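Local atomic coordinates of 4-aminobutyrate transaminase (Acinetobacter baumannii, PDB entry 6WOP), a protein that probably catalyses the pyridoxal phosphate-dependent transfer of the amino group of 4-aminobutyrate to 2-oxoglutarate, as a class-III aminotransferase. Residues Val188-Ile191 / Phe192-Ile196. Residues are numbered along the deposited sequence; the frame is centred on the assembly and turned at random.
Sequences VEDI and FSEDI
Phe-192 N donates to Val-188 O at 3.1 Å, a regular i to i+4 helix bond, and Ser-193 N repeats the pattern one residue on with Glu-189 O. Then the helix runs out. Glu-194 N is shared between weak bonds to Asp-190 O and Ile-191 O, while Ile-191 O takes two good donors, Asp-195 N at 2.8 Å and Ile-196 N at 3.1 Å, one from each side of the carbonyl plane. By Ile-196 the backbone is extended.

On the buried side, Val-188 and Phe-192 run abreast, with Val-188 CG1 4.1 Å from Phe-192 CZ; Val-188 O sits over one face of the ring, displaced from its centre. Ile-191 CG2, anti to the backbone N, meets Ile-196 CG2 at 3.6 Å, which extends the apolar contacts beyond the last helical turn. Helix 181-194, ending here, is the connection of a beta-alpha-beta crossover from strand 167-170 to the parallel strand 201-206, passing strand 131-135, in the seven-stranded sheet of the large domain of this fold type I aminotransferase. Ile-191 and Phe-192 both touch Ile-133 of that sheet, and the Phe-192 ring packs edge-to-face with His-233.

The other side is polar and faces a second subunit. Ser-193 OG, beside its own backbone N (chi1 -64°), is linked by one water to Glu-189 O and by another to Asp-190 OD1. The extended Glu-194 side chain runs alongside that of Asp-190, its CG 3.2 Å from Asp-190 O; the two carboxylate planes are only 14° apart. Their like charges, 4.6 Å between Asp-190 OD1 and Glu-194 OE2, are probably eased by Arg-171 of the second subunit, which forms a salt bridge with Glu-194 OE1. Asp-195 runs obliquely across Ile-191, OD2 4.0 Å from Ile-191 CG1, and its OD1 is hydrogen-bonded to His-169 ND1 of that subunit.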
loop_
_atom_site.group_PDB
_atom_site.type_symbol
_atom_site.label_atom_id
_atom_site.label_comp_id
_atom_site.label_asym_id
_atom_site.label_seq_id
_atom_site.Cartn_x
_atom_site.Cartn_y
_atom_site.Cartn_z
ATOM N N VAL A 188 -4.925 6.422 20.643
ATOM C CA VAL A 188 -5.398 7.082 19.411
ATOM C C VAL A 188 -4.531 8.307 19.076
ATOM O O VAL A 188 -4.072 8.526 17.936
ATOM C CB VAL A 188 -6.880 7.451 19.583
ATOM C CG1 VAL A 188 -7.379 8.168 18.338
ATOM C CG2 VAL A 188 -7.694 6.119 19.831
ATOM N N GLU A 189 -4.263 9.122 20.075
ATOM C CA GLU A 189 -3.457 10.298 19.808
ATOM C C GLU A 189 -2.033 9.913 19.381
ATOM O O GLU A 189 -1.391 10.648 18.616
ATOM C CB GLU A 189 -3.463 11.205 21.055
ATOM C CG GLU A 189 -4.900 11.687 21.384
ATOM C CD GLU A 189 -5.025 12.395 22.710
ATOM O OE1 GLU A 189 -4.244 12.074 23.666
ATOM O OE2 GLU A 189 -5.918 13.288 22.789
ATOM N N ASP A 190 -1.487 8.818 19.916
ATOM C CA ASP A 190 -0.162 8.392 19.454
ATOM C C ASP A 190 -0.211 8.005 17.975
ATOM O O ASP A 190 0.767 8.172 17.250
ATOM C CB ASP A 190 0.334 7.194 20.288
ATOM C CG ASP A 190 0.686 7.562 21.740
ATOM O OD1 ASP A 190 0.785 8.792 22.097
ATOM O OD2 ASP A 190 0.879 6.600 22.543
ATOM N N ILE A 191 -1.324 7.418 17.520
ATOM C CA ILE A 191 -1.449 7.124 16.088
ATOM C C ILE A 191 -1.354 8.422 15.281
ATOM O O ILE A 191 -0.650 8.491 14.261
ATOM C CB ILE A 191 -2.779 6.374 15.825
ATOM C CG1 ILE A 191 -2.648 4.917 16.361
ATOM C CG2 ILE A 191 -3.111 6.322 14.289
ATOM C CD1 ILE A 191 -3.986 4.154 16.333
ATOM N N PHE A 192 -2.072 9.471 15.715
ATOM C CA PHE A 192 -1.951 10.765 15.021
ATOM C C PHE A 192 -0.518 11.254 15.053
ATOM O O PHE A 192 -0.038 11.915 14.105
ATOM C CB PHE A 192 -2.815 11.830 15.690
ATOM C CG PHE A 192 -4.287 11.559 15.639
ATOM C CD1 PHE A 192 -4.844 10.897 14.594
ATOM C CD2 PHE A 192 -5.106 12.038 16.648
ATOM C CE1 PHE A 192 -6.234 10.687 14.522
ATOM C CE2 PHE A 192 -6.494 11.826 16.597
ATOM C CZ PHE A 192 -7.045 11.154 15.527
ATOM N N SER A 193 0.151 11.063 16.207
ATOM C CA SER A 193 1.481 11.627 16.362
ATOM C C SER A 193 2.525 10.869 15.563
ATOM O O SER A 193 3.569 11.432 15.270
ATOM C CB SER A 193 1.937 11.615 17.834
ATOM O OG SER A 193 1.117 12.430 18.630
ATOM N N GLU A 194 2.312 9.586 15.315
ATOM C CA GLU A 194 3.350 8.686 14.819
ATOM C C GLU A 194 3.075 8.101 13.449
ATOM O O GLU A 194 4.045 7.846 12.713
ATOM C CB GLU A 194 3.554 7.509 15.801
ATOM C CG GLU A 194 3.998 8.047 17.213
ATOM C CD GLU A 194 3.927 6.987 18.314
ATOM O OE1 GLU A 194 3.579 5.818 18.029
ATOM O OE2 GLU A 194 4.204 7.343 19.463
ATOM N N ASP A 195 1.812 7.770 13.145
ATOM C CA ASP A 195 1.444 6.964 11.986
ATOM C C ASP A 195 0.793 7.775 10.878
ATOM O O ASP A 195 1.084 7.577 9.674
ATOM C CB ASP A 195 0.463 5.842 12.406
ATOM C CG ASP A 195 1.133 4.750 13.218
ATOM O OD1 ASP A 195 1.999 4.040 12.650
ATOM O OD2 ASP A 195 0.818 4.624 14.423
ATOM N N ILE A 196 -0.160 8.624 11.246
ATOM C CA ILE A 196 -1.017 9.234 10.226
ATOM C C ILE A 196 -1.612 10.524 10.781
ATOM O O ILE A 196 -2.184 10.538 11.884
ATOM C CB ILE A 196 -2.140 8.283 9.751
ATOM C CG1 ILE A 196 -2.914 8.980 8.621
ATOM C CG2 ILE A 196 -3.085 7.784 10.968
ATOM C CD1 ILE A 196 -3.953 8.065 7.883
HETATM O O HOH W 1 -1.617 13.408 18.902
HETATM O O HOH W 2 0.106 11.483 21.483
#